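Local structure of nisin leader peptide-processing serine protease NisP (Lactococcus lactis subsp. lactis, 4MZD) at residues D221-E224 with Y225-K229; S230-N233 with Y234-K238. The protein probably acts as a subtilisin-like serine endopeptidase that removes the leader peptide from the nisin precursor during biosynthesis of this antibiotic. All blocks are in the same frame, centred on the assembly; numbering follows the deposited sequence.

Overall arrangement
Interactions 1 and 2 follow each other on one helix, 222-238, of the subtilisin-like domain, with centres about 14 Å apart and both away from the predicted catalytic residues. Asp221 and Tyr228 are buried in interaction 1 and Ala231, Ile232 and Ala235 in interaction 2, whereas Gln223, Ser230, Asn233 and Ala237 are exposed. At 221-229 the helix starts, and long side chains meet: tyrosine rings, a leucine under one of them and a doubtful, weak amide pair on the outer side. At 230-238 three alanines and a threonine stand among larger residues, and the contact is mostly backbone. Interaction 1 meets strands 200-210 and 275-278 and helix 183-195; interaction 2 meets helix 183-195 and, through Ile232, loops around Phe282.

Interaction 1 (D221-E224 with Y225-K229); sequences DYQE and YLNYK
Tyr222, Tyr225 and Leu226 form a local side-chain cluster on the first turns of helix 222-238, a surface helix of the subtilisin-like fold packed against strands 200-210 and 275-278. Leu226 lies over one face of the Tyr222 ring in a CH-pi contact, its CG 3.9 Å from the ring centroid and 11° off the normal. CG of Tyr222 stands anti to the backbone N (chi1 -167°), which swings the ring along the helix toward Leu226. The Tyr225 ring is slid away from that of Tyr222, with planes 22° apart and little overlap; Tyr222 CE1 comes within 3.5 Å of Tyr225 CD2. Tyr225 also meets the ring of Phe282. Farther round, Gln223 bends at chi2 and offers NE2 to Asn227 OD1, a weak and doubtful bond of 3.1 Å, since the Asn227 side chain has a second position. Backbone bonds tie the turn together, Leu226 N to Tyr222 O at 2.8 Å among them. On the inner side Glu224 OE1 is held by Ser183 and Gln207, and Gln207 also takes Tyr228 OH. The chemistry thus divides by side: the Glu224 carboxylate and the Tyr228 hydroxyl have hydrogen-bond partners inward, whereas the doubtful amide pair probably adds little to the backbone bonds.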
ATOM      1  N   ASP A 221     -17.971  13.606  -5.720  1.00 11.41           N
ATOM      2  CA  ASP A 221     -17.576  12.459  -4.900  1.00 11.14           C
ATOM      3  C   ASP A 221     -17.314  12.815  -3.439  1.00 10.83           C
ATOM      4  O   ASP A 221     -16.683  12.043  -2.718  1.00 10.90           O
ATOM      5  CB  ASP A 221     -16.321  11.810  -5.485  1.00 11.20           C
ATOM      6  CG  ASP A 221     -16.484  11.436  -6.937  1.00 11.02           C
ATOM      7  OD1 ASP A 221     -17.554  10.900  -7.305  1.00 11.93           O
ATOM      8  OD2 ASP A 221     -15.534  11.676  -7.717  1.00 11.49           O
ATOM      9  N   TYR A 222     -17.813  13.958  -2.981  1.00 11.54           N
ATOM     10  CA  TYR A 222     -17.475  14.408  -1.637  1.00 12.08           C
ATOM     11  C   TYR A 222     -17.972  13.466  -0.541  1.00 11.43           C
ATOM     12  O   TYR A 222     -17.311  13.315   0.483  1.00 11.51           O
ATOM     13  CB  TYR A 222     -17.986  15.830  -1.399  1.00 12.71           C
ATOM     14  CG  TYR A 222     -17.436  16.513  -0.160  1.00 12.95           C
ATOM     15  CD1 TYR A 222     -16.081  16.460   0.160  1.00 13.54           C
ATOM     16  CD2 TYR A 222     -18.274  17.241   0.671  1.00 14.03           C
ATOM     17  CE1 TYR A 222     -15.582  17.109   1.284  1.00 12.95           C
ATOM     18  CE2 TYR A 222     -17.790  17.886   1.791  1.00 14.29           C
ATOM     19  CZ  TYR A 222     -16.451  17.816   2.098  1.00 13.94           C
ATOM     20  OH  TYR A 222     -15.998  18.485   3.217  1.00 15.17           O
ATOM     21  N   GLN A 223     -19.117  12.819  -0.742  1.00 12.13           N
ATOM     22  CA  GLN A 223     -19.607  11.899   0.281  1.00 12.82           C
ATOM     23  C   GLN A 223     -18.622  10.760   0.534  1.00 12.33           C
ATOM     24  O   GLN A 223     -18.375  10.406   1.683  1.00 12.09           O
ATOM     25  CB  GLN A 223     -20.994  11.344  -0.057  1.00 14.86           C
ATOM     26  CG  GLN A 223     -21.566  10.444   1.040  1.00 16.97           C
ATOM     27  CD  GLN A 223     -21.841  11.188   2.335  1.00 18.24           C
ATOM     28  OE1 GLN A 223     -22.831  11.905   2.444  1.00 19.19           O
ATOM     29  NE2 GLN A 223     -20.970  11.022   3.322  1.00 19.04           N
ATOM     30  N   GLU A 224     -18.067  10.179  -0.528  1.00 12.25           N
ATOM     31  CA  GLU A 224     -17.070   9.126  -0.343  1.00 11.90           C
ATOM     32  C   GLU A 224     -15.866   9.658   0.421  1.00 11.44           C
ATOM     33  O   GLU A 224     -15.323   8.984   1.293  1.00 11.77           O
ATOM     34  CB  GLU A 224     -16.596   8.548  -1.673  1.00 12.30           C
ATOM     35  CG  GLU A 224     -17.601   7.684  -2.407  1.00 13.59           C
ATOM     36  CD  GLU A 224     -16.941   6.909  -3.531  1.00 13.67           C
ATOM     37  OE1 GLU A 224     -16.274   5.892  -3.244  1.00 13.58           O
ATOM     38  OE2 GLU A 224     -17.059   7.328  -4.701  1.00 15.11           O
ATOM     39  N   TYR A 225     -15.439  10.869   0.072  1.00 11.08           N
ATOM     40  CA  TYR A 225     -14.316  11.497   0.748  1.00 10.74           C
ATOM     41  C   TYR A 225     -14.609  11.621   2.241  1.00 10.65           C
ATOM     42  O   TYR A 225     -13.771  11.286   3.081  1.00 10.50           O
ATOM     43  CB  TYR A 225     -14.039  12.861   0.117  1.00 10.97           C
ATOM     44  CG  TYR A 225     -12.943  13.680   0.756  1.00 11.02           C
ATOM     45  CD1 TYR A 225     -11.634  13.600   0.302  1.00 11.54           C
ATOM     46  CD2 TYR A 225     -13.224  14.572   1.783  1.00 13.01           C
ATOM     47  CE1 TYR A 225     -10.635  14.370   0.866  1.00 13.41           C
ATOM     48  CE2 TYR A 225     -12.229  15.337   2.352  1.00 14.02           C
ATOM     49  CZ  TYR A 225     -10.940  15.235   1.890  1.00 15.35           C
ATOM     50  OH  TYR A 225      -9.947  16.001   2.454  1.00 18.37           O
ATOM     51  N   LEU A 226     -15.808  12.093   2.572  1.00 10.18           N
ATOM     52  CA  LEU A 226     -16.198  12.242   3.972  1.00 10.57           C
ATOM     53  C   LEU A 226     -16.255  10.906   4.707  1.00 11.22           C
ATOM     54  O   LEU A 226     -15.964  10.829   5.900  1.00 11.20           O
ATOM     55  CB  LEU A 226     -17.547  12.947   4.080  1.00 11.22           C
ATOM     56  CG  LEU A 226     -17.536  14.420   3.694  1.00 11.99           C
ATOM     57  CD1 LEU A 226     -18.947  14.954   3.799  1.00 13.40           C
ATOM     58  CD2 LEU A 226     -16.581  15.220   4.575  1.00 13.15           C
ATOM     59  N   ASN A 227     -16.652   9.853   4.001  0.67 10.92           N
ATOM     60  CA  ASN A 227     -16.692   8.522   4.601  0.67 11.12           C
ATOM     61  C   ASN A 227     -15.292   8.003   4.934  0.67 10.83           C
ATOM     62  O   ASN A 227     -15.081   7.401   5.991  0.67 11.62           O
ATOM     63  CB  ASN A 227     -17.447   7.546   3.699  0.67 11.55           C
ATOM     64  CG  ASN A 227     -18.925   7.865   3.603  0.67 12.10           C
ATOM     65  OD1 ASN A 227     -19.468   8.601   4.427  0.67 13.14           O
ATOM     66  ND2 ASN A 227     -19.590   7.298   2.601  0.67 12.73           N
ATOM     67  N   TYR A 228     -14.334   8.241   4.044  1.00 10.78           N
ATOM     68  CA  TYR A 228     -12.942   7.939   4.357  1.00 10.31           C
ATOM     69  C   TYR A 228     -12.483   8.782   5.532  1.00 10.18           C
ATOM     70  O   TYR A 228     -11.810   8.284   6.435  1.00 10.90           O
ATOM     71  CB  TYR A 228     -12.013   8.246   3.195  1.00 10.78           C
ATOM     72  CG  TYR A 228     -11.882   7.178   2.144  1.00 10.70           C
ATOM     73  CD1 TYR A 228     -12.168   7.459   0.817  1.00 11.18           C
ATOM     74  CD2 TYR A 228     -11.433   5.903   2.463  1.00 11.77           C
ATOM     75  CE1 TYR A 228     -12.031   6.502  -0.165  1.00 11.96           C
ATOM     76  CE2 TYR A 228     -11.291   4.932   1.487  1.00 12.09           C
ATOM     77  CZ  TYR A 228     -11.589   5.239   0.176  1.00 11.49           C
ATOM     78  OH  TYR A 228     -11.446   4.259  -0.786  1.00 12.72           O
ATOM     79  N   LYS A 229     -12.814  10.073   5.506  1.00 10.61           N
ATOM     80  CA  LYS A 229     -12.340  10.960   6.557  1.00 11.09           C
ATOM     81  C   LYS A 229     -12.808  10.473   7.924  1.00 11.31           C
ATOM     82  O   LYS A 229     -12.041  10.455   8.881  1.00 11.77           O
ATOM     83  CB  LYS A 229     -12.798  12.397   6.321  1.00 12.67           C
ATOM     84  CG  LYS A 229     -12.099  13.390   7.234  1.00 14.60           C
ATOM     85  CD  LYS A 229     -12.873  14.682   7.357  1.00 17.33           C
ATOM     86  CE  LYS A 229     -12.945  15.413   6.044  1.00 18.00           C
ATOM     87  NZ  LYS A 229     -13.486  16.776   6.290  1.00 18.04           N
TER

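Interaction 2 (S230-N233 with Y234-K238)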
ATOM      1  N   SER A 230     -14.073  10.077   8.007  1.00 11.33           N
ATOM      2  CA  SER A 230     -14.625   9.589   9.261  1.00 11.85           C
ATOM      3  C   SER A 230     -13.899   8.330   9.743  1.00 11.47           C
ATOM      4  O   SER A 230     -13.597   8.186  10.929  1.00 11.83           O
ATOM      5  CB  SER A 230     -16.119   9.309   9.098  1.00 12.97           C
ATOM      6  OG  SER A 230     -16.688   8.883  10.318  1.00 15.09           O
ATOM      7  N   ALA A 231     -13.620   7.416   8.819  1.00 11.26           N
ATOM      8  CA  ALA A 231     -12.937   6.181   9.180  1.00 11.32           C
ATOM      9  C   ALA A 231     -11.506   6.447   9.644  1.00 11.04           C
ATOM     10  O   ALA A 231     -11.031   5.851  10.620  1.00 11.69           O
ATOM     11  CB  ALA A 231     -12.957   5.197   8.012  1.00 12.02           C
ATOM     12  N   ILE A 232     -10.822   7.344   8.949  0.56 11.13           N
ATOM     13  CA  ILE A 232      -9.456   7.705   9.302  0.56 11.66           C
ATOM     14  C   ILE A 232      -9.387   8.446  10.635  0.56 11.89           C
ATOM     15  O   ILE A 232      -8.480   8.210  11.438  0.56 12.87           O
ATOM     16  CB  ILE A 232      -8.807   8.520   8.174  0.56 12.64           C
ATOM     17  CG1 ILE A 232      -8.551   7.607   6.978  0.56 13.35           C
ATOM     18  CG2 ILE A 232      -7.513   9.175   8.642  0.56 13.74           C
ATOM     19  CD1 ILE A 232      -8.332   8.345   5.700  0.56 14.34           C
ATOM     20  N   ASN A 233     -10.347   9.332  10.878  1.00 11.90           N
ATOM     21  CA  ASN A 233     -10.428  10.013  12.163  1.00 13.39           C
ATOM     22  C   ASN A 233     -10.652   9.021  13.289  1.00 13.02           C
ATOM     23  O   ASN A 233     -10.094   9.163  14.369  1.00 13.31           O
ATOM     24  CB  ASN A 233     -11.536  11.063  12.156  1.00 15.49           C
ATOM     25  CG  ASN A 233     -11.137  12.319  11.412  1.00 18.39           C
ATOM     26  OD1 ASN A 233      -9.952  12.596  11.229  1.00 20.63           O
ATOM     27  ND2 ASN A 233     -12.125  13.095  10.987  1.00 19.04           N
ATOM     28  N   TYR A 234     -11.469   8.010  13.026  1.00 12.67           N
ATOM     29  CA  TYR A 234     -11.716   6.979  14.017  1.00 13.15           C
ATOM     30  C   TYR A 234     -10.447   6.183  14.304  1.00 12.67           C
ATOM     31  O   TYR A 234     -10.103   5.935  15.458  1.00 13.59           O
ATOM     32  CB  TYR A 234     -12.829   6.051  13.553  1.00 13.41           C
ATOM     33  CG  TYR A 234     -13.144   4.983  14.560  1.00 14.36           C
ATOM     34  CD1 TYR A 234     -13.854   5.288  15.715  1.00 16.03           C
ATOM     35  CD2 TYR A 234     -12.718   3.671  14.371  1.00 14.57           C
ATOM     36  CE1 TYR A 234     -14.136   4.325  16.649  1.00 16.65           C
ATOM     37  CE2 TYR A 234     -13.007   2.691  15.305  1.00 15.21           C
ATOM     38  CZ  TYR A 234     -13.720   3.029  16.446  1.00 16.10           C
ATOM     39  OH  TYR A 234     -14.024   2.089  17.403  1.00 17.34           O
ATOM     40  N   ALA A 235      -9.746   5.786  13.250  1.00 11.50           N
ATOM     41  CA  ALA A 235      -8.501   5.047  13.421  1.00 11.63           C
ATOM     42  C   ALA A 235      -7.521   5.865  14.255  1.00 11.43           C
ATOM     43  O   ALA A 235      -6.884   5.346  15.166  1.00 11.99           O
ATOM     44  CB  ALA A 235      -7.903   4.700  12.062  1.00 12.78           C
ATOM     45  N   THR A 236      -7.409   7.151  13.948  1.00 12.02           N
ATOM     46  CA  THR A 236      -6.564   8.040  14.726  1.00 13.39           C
ATOM     47  C   THR A 236      -6.984   8.086  16.196  1.00 14.50           C
ATOM     48  O   THR A 236      -6.139   8.003  17.089  1.00 15.44           O
ATOM     49  CB  THR A 236      -6.591   9.450  14.137  1.00 13.98           C
ATOM     50  OG1 THR A 236      -6.072   9.396  12.803  1.00 13.94           O
ATOM     51  CG2 THR A 236      -5.750  10.399  14.965  1.00 15.25           C
ATOM     52  N   ALA A 237      -8.286   8.212  16.447  1.00 15.29           N
ATOM     53  CA  ALA A 237      -8.804   8.250  17.815  1.00 16.70           C
ATOM     54  C   ALA A 237      -8.429   6.982  18.582  1.00 17.65           C
ATOM     55  O   ALA A 237      -8.228   7.019  19.793  1.00 19.52           O
ATOM     56  CB  ALA A 237     -10.315   8.440  17.806  1.00 17.37           C
ATOM     57  N   LYS A 238      -8.338   5.863  17.870  1.00 16.35           N
ATOM     58  CA  LYS A 238      -7.992   4.578  18.472  1.00 16.05           C
ATOM     59  C   LYS A 238      -6.486   4.393  18.630  1.00 16.09           C
ATOM     60  O   LYS A 238      -6.038   3.442  19.267  1.00 18.18           O
ATOM     61  CB  LYS A 238      -8.560   3.427  17.636  1.00 17.33           C
ATOM     62  CG  LYS A 238     -10.081   3.381  17.572  1.00 19.38           C
ATOM     63  CD  LYS A 238     -10.687   2.812  18.846  1.00 21.52           C
ATOM     64  CE  LYS A 238     -10.392   1.328  18.983  1.00 22.98           C
ATOM     65  NZ  LYS A 238     -11.099   0.717  20.147  1.00 24.06           N
TER
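Thr236 meets Ile232 one helical turn earlier, in the second half of helix 222-238, which packs beside helix 183-195 in the subtilisin-like alpha/beta fold. Thr236 CB lies 3.5 Å from both Ile232 O and Asn233 O, so the branch point sits over the carbonyls of the preceding turn. OG1 leaves CB on the side of the backbone N (chi1 -62°), which puts CG2 anti to that N and carries OG1 back along the helix to 3.0 Å from Ile232 O. This is a possible hydrogen bond, but the one hydroxyl proton has another acceptor within reach, so the bond is not settled. Ile232 O already receives Thr236 N at 2.9 Å, with the N-H...O angle a nearly straight 166°, so the carbonyl may be gripped twice by the same residue.

The surrounding backbone bonds repeat the i to i+4 pattern: Ala235 N binds Ala231 O, and Ala237 N binds Asn233 O. Ala231 and Ala235 are buried, and their small methyl groups meet Ala187 and Ile190 of helix 183-195, while Ile232 reaches Pro279, Phe282 and Val285 in loops. Tyr234 continues this packing onto Arg191, and its OH is hydrogen-bonded to Asp195. Its CB rests 3.4 Å from Ala231 O, and over one face of its ring, toward the rim, Lys238 CG stands 3.7 Å above the plane.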